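Local coordinates for protein 7,8-dihydro-6-hydroxymethylpterin pyrophosphokinase-dihydropteroate synthase (Plasmodium falciparum, PDB 6JWY) that probably catalyses two consecutive steps of folate synthesis, ATP-dependent pyrophosphorylation of hydroxymethyldihydropterin and condensation of the resulting diphosphate with 4-aminobenzoate to dihydropteroate, at residues H530-P535 against G579-H584; D545-D550 against S587-Q592; G605-R610 against R686-L691. The protein carries 1 engineered substitution. One frame throughout, in Å; residues are numbered along the deposited sequence.

Contact 1: residues H530-P535 against G579-H584; sequences HKRGNP and GFAKKH. With CKL (4-[(2-azanyl-4-oxidanylidene-7,8-dihydro-3~{H}-pteridin-6-yl)methylamino]-~{N}-(5,6-dimethoxypyrimidin-4-yl)benzenesulfonamide), chain C; ACT (acetate ion), chain I.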
loop_
_atom_site.group_PDB
_atom_site.type_symbol
_atom_site.label_atom_id
_atom_site.label_comp_id
_atom_site.label_asym_id
_atom_site.label_seq_id
_atom_site.Cartn_x
_atom_site.Cartn_y
_atom_site.Cartn_z
ATOM N N HIS A 530 20.383 14.415 2.914
ATOM C CA HIS A 530 20.468 15.150 4.165
ATOM C C HIS A 530 21.391 14.416 5.124
ATOM O O HIS A 530 21.271 13.193 5.281
ATOM C CB HIS A 530 19.111 15.246 4.881
ATOM C CG HIS A 530 19.253 15.858 6.237
ATOM N ND1 HIS A 530 19.461 15.097 7.382
ATOM C CD2 HIS A 530 19.290 17.154 6.626
ATOM C CE1 HIS A 530 19.581 15.894 8.424
ATOM N NE2 HIS A 530 19.472 17.171 7.984
ATOM N N LYS A 531 22.258 15.184 5.795
ATOM C CA LYS A 531 22.980 14.706 6.966
ATOM C C LYS A 531 23.455 15.898 7.791
ATOM O O LYS A 531 23.346 17.038 7.364
ATOM C CB LYS A 531 24.197 13.863 6.570
ATOM C CG LYS A 531 25.317 14.619 5.881
ATOM C CD LYS A 531 26.539 13.735 5.664
ATOM C CE LYS A 531 27.608 14.411 4.823
ATOM N NZ LYS A 531 28.085 15.666 5.454
ATOM N N ARG A 532 23.996 15.618 8.973
ATOM C CA ARG A 532 24.625 16.635 9.794
ATOM C C ARG A 532 26.032 16.168 10.121
ATOM O O ARG A 532 26.274 14.968 10.223
ATOM C CB ARG A 532 23.814 16.796 11.070
ATOM C CG ARG A 532 22.557 17.611 10.853
ATOM C CD ARG A 532 21.825 17.582 12.178
ATOM N NE ARG A 532 20.693 18.490 12.263
ATOM C CZ ARG A 532 19.900 18.519 13.317
ATOM N NH1 ARG A 532 20.128 17.663 14.303
ATOM N NH2 ARG A 532 18.868 19.351 13.368
ATOM N N GLY A 533 26.950 17.128 10.263
ATOM C CA GLY A 533 28.323 16.849 10.665
ATOM C C GLY A 533 29.046 15.898 9.709
ATOM O O GLY A 533 28.860 15.956 8.490
ATOM N N ASN A 534 29.885 15.037 10.300
ATOM C CA ASN A 534 30.669 14.023 9.612
ATOM C C ASN A 534 30.547 12.722 10.416
ATOM O O ASN A 534 29.882 12.698 11.450
ATOM C CB ASN A 534 32.108 14.504 9.436
ATOM C CG ASN A 534 32.816 14.657 10.768
ATOM O OD1 ASN A 534 33.074 13.666 11.453
ATOM N ND2 ASN A 534 33.115 15.888 11.155
ATOM N N PRO A 535 31.177 11.596 10.010
ATOM C CA PRO A 535 30.862 10.289 10.599
ATOM C C PRO A 535 31.181 10.159 12.092
ATOM O O PRO A 535 30.530 9.398 12.811
ATOM C CB PRO A 535 31.705 9.297 9.777
ATOM C CG PRO A 535 32.117 10.072 8.535
ATOM C CD PRO A 535 32.234 11.510 8.993
ATOM N N GLY A 579 20.012 6.915 8.697
ATOM C CA GLY A 579 21.193 6.558 9.468
ATOM C C GLY A 579 22.278 7.638 9.567
ATOM O O GLY A 579 23.343 7.376 10.115
ATOM N N PHE A 580 22.054 8.844 9.032
ATOM C CA PHE A 580 23.060 9.891 9.167
ATOM C C PHE A 580 22.536 11.042 10.032
ATOM O O PHE A 580 21.726 11.854 9.581
ATOM C CB PHE A 580 23.339 10.551 7.823
ATOM C CG PHE A 580 24.153 9.793 6.811
ATOM C CD1 PHE A 580 25.523 10.016 6.710
ATOM C CD2 PHE A 580 23.533 8.927 5.909
ATOM C CE1 PHE A 580 26.264 9.393 5.724
ATOM C CE2 PHE A 580 24.281 8.282 4.933
ATOM C CZ PHE A 580 25.642 8.526 4.838
ATOM N N ALA A 581 23.050 11.149 11.264
ATOM C CA ALA A 581 22.566 12.152 12.199
ATOM C C ALA A 581 21.093 11.886 12.477
ATOM O O ALA A 581 20.277 12.818 12.548
ATOM C CB ALA A 581 22.790 13.546 11.662
ATOM N N LYS A 582 20.787 10.585 12.610
ATOM C CA LYS A 582 19.451 10.108 12.921
ATOM C C LYS A 582 19.599 8.919 13.868
ATOM O O LYS A 582 20.286 7.952 13.549
ATOM C CB LYS A 582 18.786 9.653 11.612
ATOM C CG LYS A 582 17.814 10.616 10.946
ATOM C CD LYS A 582 18.400 11.708 10.056
ATOM C CE LYS A 582 18.794 11.235 8.675
ATOM N NZ LYS A 582 19.286 12.347 7.830
ATOM N N LYS A 583 18.954 8.968 15.033
ATOM C CA LYS A 583 18.771 7.744 15.809
ATOM C C LYS A 583 17.927 6.747 14.995
ATOM O O LYS A 583 17.131 7.138 14.138
ATOM C CB LYS A 583 18.055 8.064 17.128
ATOM C CG LYS A 583 18.783 8.981 18.106
ATOM C CD LYS A 583 20.222 8.588 18.350
ATOM C CE LYS A 583 20.730 8.982 19.727
ATOM N NZ LYS A 583 22.209 8.884 19.825
ATOM N N HIS A 584 18.072 5.454 15.281
ATOM C CA HIS A 584 17.260 4.401 14.688
ATOM C C HIS A 584 15.771 4.756 14.631
ATOM O O HIS A 584 15.141 4.622 13.580
ATOM C CB HIS A 584 17.512 3.079 15.412
ATOM C CG HIS A 584 18.956 2.708 15.405
ATOM N ND1 HIS A 584 19.853 3.270 14.515
ATOM C CD2 HIS A 584 19.664 1.834 16.145
ATOM C CE1 HIS A 584 21.052 2.768 14.719
ATOM N NE2 HIS A 584 20.958 1.870 15.699
HETATM C C2 CKL C . 23.033 8.161 -0.606
HETATM C C4 CKL C . 22.550 6.954 1.369
HETATM C C5 CKL C . 23.938 6.484 1.478
HETATM C C6 CKL C . 24.818 6.979 0.404
HETATM O O24 CKL C . 23.846 3.530 10.519
HETATM S S21 CKL C . 24.811 2.702 9.828
HETATM O O23 CKL C . 24.205 1.416 9.699
HETATM N N22 CKL C . 26.232 2.426 10.565
HETATM C C25 CKL C . 26.691 3.054 11.678
HETATM C C30 CKL C . 27.908 2.653 12.216
HETATM O O31 CKL C . 28.638 1.644 11.633
HETATM C C32 CKL C . 29.705 1.945 10.728
HETATM C C29 CKL C . 28.365 3.277 13.365
HETATM O O33 CKL C . 29.564 2.897 13.927
HETATM C C34 CKL C . 29.736 2.786 15.350
HETATM N N28 CKL C . 27.620 4.268 13.918
HETATM C C27 CKL C . 26.445 4.646 13.380
HETATM N N26 CKL C . 25.977 4.047 12.276
HETATM C C18 CKL C . 25.257 3.398 8.448
HETATM C C17 CKL C . 25.846 2.601 7.463
HETATM C C16 CKL C . 26.248 3.187 6.270
HETATM C C19 CKL C . 25.102 4.780 8.244
HETATM C C20 CKL C . 25.508 5.359 7.041
HETATM C C15 CKL C . 26.063 4.553 6.039
HETATM N N14 CKL C . 26.447 5.116 4.841
HETATM C C13 CKL C . 26.498 4.476 3.518
HETATM C C8 CKL C . 25.768 5.340 2.498
HETATM C C9 CKL C . 26.683 5.811 1.431
HETATM N N10 CKL C . 26.101 6.636 0.421
HETATM N N1 CKL C . 24.338 7.780 -0.604
HETATM N N7 CKL C . 24.419 5.675 2.486
HETATM O O12 CKL C . 21.707 6.591 2.219
HETATM N N3 CKL C . 22.185 7.768 0.355
HETATM N N11 CKL C . 22.577 8.989 -1.565
HETATM C C ACT I . 18.770 19.934 9.973
HETATM O O ACT I . 19.899 19.413 9.908
HETATM O OXT ACT I . 18.248 20.345 11.043
HETATM C CH3 ACT I . 17.994 20.118 8.671
#
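K531 and R532 run past F580 and A581 as two irregular loops without strand pairing, the CA atoms of K531 and F580 being 5.3 Å apart. The beta carbons meet first: K531 CB lies 3.6 Å from F580 CB, and R532 CB rests against the methyl group of A581 at 3.5 Å. Beyond them, the buried amine of K582 fills the polar corner. Bends at chi2 and chi3 fold the lysine chain back toward H530, whose ND1 accepts a hydrogen bond from K582 NZ at 2.8 Å, with the nitrogen only 7° out of the imidazole plane. The carbonyl oxygens of H530 and F580 add weaker bonds to the same amine, and I576 O is a further partner. With ND1 so engaged, the imidazole uses NE2 to donate to O of an acetate, probably from the crystallisation liquor, at 3.0 Å and nearly straight (168°). R532 reaches this acetate with an extended chain, NE and NH2 bonding to separate oxygens, while NH1 is held by L541 O and N543 O. One face of the F580 ring takes C20 of the bound pterin-sulfonamide adduct, offset toward the rim, and pterin N7 lies at its edge; F580 CZ is 3.5 Å from the linking nitrogen N14. Loops following parallel strands, here 525-529 and 572-575, form the substrate-binding mouth of the dihydropteroate synthase TIM barrel; 579-584 lines the pocket beside the adduct's linker and benzene ring, backed by 530-535.

Contact 2: residues D545-D550 against S587-Q592; sequences DNLVYD and SIKLLQ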
loop_
_atom_site.group_PDB
_atom_site.type_symbol
_atom_site.label_atom_id
_atom_site.label_comp_id
_atom_site.label_asym_id
_atom_site.label_seq_id
_atom_site.Cartn_x
_atom_site.Cartn_y
_atom_site.Cartn_z
ATOM N N ASP A 545 13.594 19.673 15.854
ATOM C CA ASP A 545 12.331 20.202 16.322
ATOM C C ASP A 545 11.163 19.499 15.642
ATOM O O ASP A 545 10.135 19.287 16.272
ATOM C CB ASP A 545 12.249 21.708 16.077
ATOM C CG ASP A 545 13.250 22.487 16.914
ATOM O OD1 ASP A 545 13.913 21.864 17.800
ATOM O OD2 ASP A 545 13.389 23.709 16.662
ATOM N N ASN A 546 11.295 19.229 14.337
ATOM C CA ASN A 546 10.266 18.587 13.539
ATOM C C ASN A 546 10.991 17.772 12.471
ATOM O O ASN A 546 11.029 18.155 11.297
ATOM C CB ASN A 546 9.270 19.620 13.006
ATOM C CG ASN A 546 8.057 19.050 12.290
ATOM O OD1 ASN A 546 7.923 17.833 12.115
ATOM N ND2 ASN A 546 7.172 19.930 11.835
ATOM N N LEU A 547 11.597 16.666 12.923
ATOM C CA LEU A 547 12.434 15.772 12.143
ATOM C C LEU A 547 11.990 15.744 10.685
ATOM O O LEU A 547 12.780 16.050 9.791
ATOM C CB LEU A 547 12.356 14.366 12.748
ATOM C CG LEU A 547 13.068 13.247 11.982
ATOM C CD1 LEU A 547 14.582 13.350 12.116
ATOM C CD2 LEU A 547 12.628 11.879 12.476
ATOM N N VAL A 548 10.727 15.373 10.456
ATOM C CA VAL A 548 10.287 15.032 9.113
ATOM C C VAL A 548 10.326 16.276 8.234
ATOM O O VAL A 548 10.746 16.193 7.086
ATOM C CB VAL A 548 8.897 14.363 9.101
ATOM C CG1 VAL A 548 8.209 14.465 7.756
ATOM C CG2 VAL A 548 8.893 12.950 9.658
ATOM N N TYR A 549 9.879 17.425 8.754
ATOM C CA TYR A 549 9.757 18.607 7.903
ATOM C C TYR A 549 11.061 19.391 7.913
ATOM O O TYR A 549 11.353 20.095 6.947
ATOM C CB TYR A 549 8.480 19.417 8.185
ATOM C CG TYR A 549 7.221 18.714 7.740
ATOM C CD1 TYR A 549 6.677 17.709 8.533
ATOM C CD2 TYR A 549 6.617 18.985 6.514
ATOM C CE1 TYR A 549 5.563 16.994 8.135
ATOM C CE2 TYR A 549 5.497 18.276 6.090
ATOM C CZ TYR A 549 4.984 17.272 6.907
ATOM O OH TYR A 549 3.892 16.519 6.557
ATOM N N ASP A 550 11.872 19.221 8.964
ATOM C CA ASP A 550 13.155 19.914 8.971
ATOM C C ASP A 550 13.978 19.405 7.784
ATOM O O ASP A 550 14.512 20.184 6.975
ATOM C CB ASP A 550 13.938 19.691 10.269
ATOM C CG ASP A 550 13.283 20.219 11.544
ATOM O OD1 ASP A 550 12.474 21.179 11.464
ATOM O OD2 ASP A 550 13.581 19.658 12.625
ATOM N N SER A 587 15.223 7.222 11.991
ATOM C CA SER A 587 15.251 6.596 10.689
ATOM C C SER A 587 13.900 5.922 10.406
ATOM O O SER A 587 13.336 6.083 9.321
ATOM C CB SER A 587 16.381 5.637 10.593
ATOM O OG SER A 587 17.626 6.304 10.587
ATOM N N ILE A 588 13.345 5.196 11.387
ATOM C CA ILE A 588 12.080 4.531 11.111
ATOM C C ILE A 588 11.014 5.591 10.845
ATOM O O ILE A 588 10.204 5.463 9.926
ATOM C CB ILE A 588 11.676 3.491 12.187
ATOM C CG1 ILE A 588 11.890 2.069 11.678
ATOM C CG2 ILE A 588 10.208 3.646 12.573
ATOM C CD1 ILE A 588 13.323 1.743 11.341
ATOM N N LYS A 589 11.059 6.652 11.646
ATOM C CA LYS A 589 10.057 7.703 11.616
ATOM C C LYS A 589 10.079 8.393 10.260
ATOM O O LYS A 589 9.047 8.871 9.807
ATOM C CB LYS A 589 10.363 8.758 12.681
ATOM C CG LYS A 589 9.147 9.311 13.397
ATOM C CD LYS A 589 8.560 10.514 12.758
ATOM C CE LYS A 589 7.593 11.222 13.688
ATOM N NZ LYS A 589 8.334 12.090 14.644
ATOM N N LEU A 590 11.262 8.468 9.643
ATOM C CA LEU A 590 11.387 9.154 8.372
ATOM C C LEU A 590 10.778 8.265 7.295
ATOM O O LEU A 590 10.223 8.756 6.317
ATOM C CB LEU A 590 12.871 9.428 8.112
ATOM C CG LEU A 590 13.456 10.668 8.800
ATOM C CD1 LEU A 590 14.970 10.626 8.753
ATOM C CD2 LEU A 590 12.958 11.965 8.153
ATOM N N LEU A 591 10.836 6.944 7.520
ATOM C CA LEU A 591 10.295 5.993 6.563
ATOM C C LEU A 591 8.788 5.911 6.737
ATOM O O LEU A 591 8.072 5.890 5.748
ATOM C CB LEU A 591 10.922 4.614 6.745
ATOM C CG LEU A 591 12.177 4.304 5.940
ATOM C CD1 LEU A 591 12.699 2.940 6.375
ATOM C CD2 LEU A 591 11.874 4.313 4.444
ATOM N N GLN A 592 8.308 5.916 7.979
ATOM C CA GLN A 592 6.865 5.967 8.172
ATOM C C GLN A 592 6.238 7.147 7.434
ATOM O O GLN A 592 5.112 7.041 6.968
ATOM C CB GLN A 592 6.504 6.089 9.643
ATOM C CG GLN A 592 7.065 4.956 10.476
ATOM C CD GLN A 592 6.755 5.122 11.937
ATOM O OE1 GLN A 592 6.417 6.207 12.397
ATOM N NE2 GLN A 592 6.869 4.035 12.682
#
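L547 and L590 make up the tight, buried part of this helix-to-helix contact. L547 places its CG anti to the backbone N (chi1 174°), which sends the CD2 methyl across to L590 CG at 4.0 Å. In return, the CD2 methyl of L590 pushes in against L547 and V548, 4.0 Å from L547 CG and 4.2 Å from V548 CA. The backbones come closest here as well, with V548 CA and L590 CA 6.0 Å apart. Helices 547-564 and 584-592 follow neighbouring parallel strands, 525-529 and 572-575, of the pterin-binding TIM barrel, and the contact joins the first turn of one to the later part of the other in the helical layer around the barrel. Packing thins out toward K589, which is partly exposed. Its CB still touches L547 CD2 at 3.9 Å, the two side chains sliding past each other in opposite directions. Farther along, the bent lysine chain crosses V548 at about a right angle, and K589 CD meets V548 CG2 at 4.0 Å. N546 N donates to D550 OD2 at 2.9 Å, from above the carboxylate plane, linking positions four apart. The more open side borders the second subunit: N546 ND2 bonds to D715 O in that subunit's C-terminal tail, apparently tag-derived, and Q592 packs on its I703.

Contact 3: residues G605-R610 against R686-L691; sequences GYSRKR and RVHDVL. With CKL (4-[(2-azanyl-4-oxidanylidene-7,8-dihydro-3~{H}-pteridin-6-yl)methylamino]-~{N}-(5,6-dimethoxypyrimidin-4-yl)benzenesulfonamide), chain C; ACT (acetate ion), chain J.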
loop_
_atom_site.group_PDB
_atom_site.type_symbol
_atom_site.label_atom_id
_atom_site.label_comp_id
_atom_site.label_asym_id
_atom_site.label_seq_id
_atom_site.Cartn_x
_atom_site.Cartn_y
_atom_site.Cartn_z
ATOM N N GLY A 605 18.577 5.048 0.719
ATOM C CA GLY A 605 19.500 3.957 0.961
ATOM C C GLY A 605 19.366 3.460 2.394
ATOM O O GLY A 605 19.794 4.128 3.327
ATOM N N TYR A 606 18.767 2.281 2.547
ATOM C CA TYR A 606 18.508 1.718 3.857
ATOM C C TYR A 606 19.433 0.531 4.045
ATOM O O TYR A 606 19.560 0.011 5.155
ATOM C CB TYR A 606 17.064 1.222 3.950
ATOM C CG TYR A 606 16.632 0.320 2.816
ATOM C CD1 TYR A 606 17.019 -1.022 2.785
ATOM C CD2 TYR A 606 15.805 0.792 1.793
ATOM C CE1 TYR A 606 16.618 -1.859 1.758
ATOM C CE2 TYR A 606 15.394 -0.043 0.760
ATOM C CZ TYR A 606 15.801 -1.373 0.749
ATOM O OH TYR A 606 15.425 -2.221 -0.255
ATOM N N SER A 607 20.070 0.117 2.942
ATOM C CA SER A 607 20.571 -1.242 2.857
ATOM C C SER A 607 21.642 -1.497 3.913
ATOM O O SER A 607 22.720 -0.912 3.879
ATOM C CB SER A 607 21.061 -1.523 1.471
ATOM O OG SER A 607 21.661 -2.805 1.403
ATOM N N ARG A 608 21.314 -2.377 4.863
ATOM C CA ARG A 608 22.269 -3.006 5.770
ATOM C C ARG A 608 22.592 -2.032 6.892
ATOM O O ARG A 608 23.485 -2.290 7.686
ATOM C CB ARG A 608 23.565 -3.452 5.081
ATOM C CG ARG A 608 23.418 -4.643 4.147
ATOM C CD ARG A 608 24.776 -5.060 3.581
ATOM N NE ARG A 608 24.764 -6.216 2.682
ATOM C CZ ARG A 608 25.850 -6.782 2.131
ATOM N NH1 ARG A 608 27.060 -6.307 2.387
ATOM N NH2 ARG A 608 25.723 -7.824 1.321
ATOM N N LYS A 609 21.879 -0.904 6.932
ATOM C CA LYS A 609 22.102 0.053 8.004
ATOM C C LYS A 609 21.630 -0.567 9.320
ATOM O O LYS A 609 20.854 -1.523 9.324
ATOM C CB LYS A 609 21.561 1.446 7.640
ATOM C CG LYS A 609 22.297 2.093 6.471
ATOM C CD LYS A 609 21.711 3.380 5.925
ATOM C CE LYS A 609 22.700 4.071 5.015
ATOM N NZ LYS A 609 22.035 4.977 4.050
ATOM N N ARG A 610 22.118 -0.018 10.431
ATOM C CA ARG A 610 21.964 -0.636 11.734
ATOM C C ARG A 610 20.540 -0.535 12.256
ATOM O O ARG A 610 20.144 -1.351 13.072
ATOM C CB ARG A 610 22.982 -0.065 12.723
ATOM C CG ARG A 610 24.376 -0.646 12.521
ATOM C CD ARG A 610 25.385 -0.098 13.506
ATOM N NE ARG A 610 26.748 -0.550 13.259
ATOM C CZ ARG A 610 27.754 -0.284 14.086
ATOM N NH1 ARG A 610 27.525 0.403 15.195
ATOM N NH2 ARG A 610 28.976 -0.697 13.807
ATOM N N ARG A 686 18.733 2.295 -2.872
ATOM C CA ARG A 686 20.166 2.032 -2.988
ATOM C C ARG A 686 20.513 0.781 -2.183
ATOM O O ARG A 686 20.393 0.820 -0.969
ATOM C CB ARG A 686 20.925 3.239 -2.427
ATOM C CG ARG A 686 22.402 3.277 -2.787
ATOM C CD ARG A 686 23.146 4.413 -2.109
ATOM N NE ARG A 686 24.593 4.277 -2.155
ATOM C CZ ARG A 686 25.339 3.721 -1.194
ATOM N NH1 ARG A 686 26.653 3.666 -1.354
ATOM N NH2 ARG A 686 24.788 3.229 -0.088
ATOM N N VAL A 687 20.949 -0.309 -2.835
ATOM C CA VAL A 687 20.998 -1.608 -2.167
ATOM C C VAL A 687 22.290 -2.370 -2.489
ATOM O O VAL A 687 22.836 -2.265 -3.602
ATOM C CB VAL A 687 19.767 -2.481 -2.519
ATOM C CG1 VAL A 687 18.471 -1.921 -1.967
ATOM C CG2 VAL A 687 19.628 -2.726 -4.006
ATOM N N HIS A 688 22.733 -3.180 -1.510
ATOM C CA HIS A 688 23.805 -4.165 -1.679
ATOM C C HIS A 688 23.315 -5.425 -2.386
ATOM O O HIS A 688 23.977 -5.900 -3.301
ATOM C CB HIS A 688 24.390 -4.615 -0.331
ATOM C CG HIS A 688 25.102 -3.514 0.376
ATOM N ND1 HIS A 688 24.487 -2.776 1.392
ATOM C CD2 HIS A 688 26.335 -2.991 0.182
ATOM C CE1 HIS A 688 25.327 -1.847 1.803
ATOM N NE2 HIS A 688 26.471 -1.961 1.070
ATOM N N ASP A 689 22.179 -5.974 -1.927
ATOM C CA ASP A 689 21.619 -7.242 -2.382
ATOM C C ASP A 689 20.693 -7.074 -3.593
ATOM O O ASP A 689 19.477 -7.057 -3.448
ATOM C CB ASP A 689 20.913 -7.879 -1.193
ATOM C CG ASP A 689 21.856 -7.897 0.004
ATOM O OD1 ASP A 689 22.965 -8.458 -0.147
ATOM O OD2 ASP A 689 21.505 -7.326 1.067
ATOM N N VAL A 690 21.269 -6.982 -4.797
ATOM C CA VAL A 690 20.538 -6.699 -6.020
ATOM C C VAL A 690 19.579 -7.840 -6.360
ATOM O O VAL A 690 18.369 -7.634 -6.449
ATOM C CB VAL A 690 21.487 -6.370 -7.185
ATOM C CG1 VAL A 690 20.743 -6.118 -8.491
ATOM C CG2 VAL A 690 22.358 -5.177 -6.858
ATOM N N LEU A 691 20.100 -9.059 -6.524
ATOM C CA LEU A 691 19.265 -10.168 -6.964
ATOM C C LEU A 691 18.076 -10.370 -6.026
ATOM O O LEU A 691 16.960 -10.568 -6.509
ATOM C CB LEU A 691 20.111 -11.443 -7.083
ATOM C CG LEU A 691 19.368 -12.689 -7.566
ATOM C CD1 LEU A 691 20.253 -13.519 -8.473
ATOM C CD2 LEU A 691 18.885 -13.517 -6.383
HETATM C C2 CKL C . 23.033 8.161 -0.606
HETATM C C4 CKL C . 22.550 6.954 1.369
HETATM C C5 CKL C . 23.938 6.484 1.478
HETATM C C6 CKL C . 24.818 6.979 0.404
HETATM O O24 CKL C . 23.846 3.530 10.519
HETATM S S21 CKL C . 24.811 2.702 9.828
HETATM O O23 CKL C . 24.205 1.416 9.699
HETATM N N22 CKL C . 26.232 2.426 10.565
HETATM C C25 CKL C . 26.691 3.054 11.678
HETATM C C30 CKL C . 27.908 2.653 12.216
HETATM O O31 CKL C . 28.638 1.644 11.633
HETATM C C32 CKL C . 29.705 1.945 10.728
HETATM C C29 CKL C . 28.365 3.277 13.365
HETATM O O33 CKL C . 29.564 2.897 13.927
HETATM C C34 CKL C . 29.736 2.786 15.350
HETATM N N28 CKL C . 27.620 4.268 13.918
HETATM C C27 CKL C . 26.445 4.646 13.380
HETATM N N26 CKL C . 25.977 4.047 12.276
HETATM C C18 CKL C . 25.257 3.398 8.448
HETATM C C17 CKL C . 25.846 2.601 7.463
HETATM C C16 CKL C . 26.248 3.187 6.270
HETATM C C19 CKL C . 25.102 4.780 8.244
HETATM C C20 CKL C . 25.508 5.359 7.041
HETATM C C15 CKL C . 26.063 4.553 6.039
HETATM N N14 CKL C . 26.447 5.116 4.841
HETATM C C13 CKL C . 26.498 4.476 3.518
HETATM C C8 CKL C . 25.768 5.340 2.498
HETATM C C9 CKL C . 26.683 5.811 1.431
HETATM N N10 CKL C . 26.101 6.636 0.421
HETATM N N1 CKL C . 24.338 7.780 -0.604
HETATM N N7 CKL C . 24.419 5.675 2.486
HETATM O O12 CKL C . 21.707 6.591 2.219
HETATM N N3 CKL C . 22.185 7.768 0.355
HETATM N N11 CKL C . 22.577 8.989 -1.565
HETATM C C ACT J . 27.371 1.354 2.053
HETATM O O ACT J . 27.388 2.092 1.024
HETATM O OXT ACT J . 26.461 1.370 2.920
HETATM C CH3 ACT J . 28.524 0.347 2.265
HETATM O O HOH W 1 20.343 -4.908 0.434
#
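S607 and H688 supply the central polar link: S607 OG and H688 ND1 share a hydrogen bond of 2.8 Å whose direction is not settled. The hydroxyl stands anti to its own backbone N (chi1 175°), where it also meets a water, 2.7 Å from S607 OG, that accepts from D689 N and donates to D689 OD2. Charged and stacking interactions centre on R608, carried by the type II turn from Y606 to K609. Its guanidinium lies flat on the H688 imidazole, with planes 18° apart and centres 4.3 Å apart, and at its edge NH2 forms a salt bridge of 3.2 Å with D689 OD1 on the syn side of the carboxylate, somewhat tilted from both planes. D689 is also a magnesium-binding residue, together with E692. Apolar packing is supplied by V687 CG1, which lies obliquely to the phenol ring, 3.8 Å from Y606 CZ, and by G605 CA against R686 CB.

Towards the adduct, the R686 guanidinium covers the pterin, centred over N10 at a height of 3.4 Å, while NE pairs with D430. R686 NH1 and NH2 both donate to one oxygen of an acetate, the nearer bond, from NH1 to O, being 2.9 Å; this pocket probably receives the substrate diphosphate, as in related synthases. K609 NZ donates to pterin N7, and R610 N to sulfonyl O23. Strand 684-687 runs between strands 390-396 and 603-604 in the barrel sheet; helix 661-680 receives Y606 through I673 and A674, and helix 690-704 leads off directly after D689.

How the contacts relate
All three contacts belong to the dihydropteroate synthase barrel, on the same side of the chain's centre. Contacts 1 and 2 cross along the sequence, their segments alternating, and their centres lie 12 Å apart; each joins the connections that follow strands 525-529 and 572-575, first through loops and then through helices. They meet where G579 N approaches S587 OG and K582 packs on L590. Contact 3 comes later, joining the loop after strand 603-604 to the end of strand 684-687 and the start of helix 690-704, its centre about 17 Å from that of contact 1 and 20 Å from that of contact 2. Contacts 1 and 3 both touch the adduct, so they border one active-site pocket, whereas contact 2 packs helices behind the loops of contact 1.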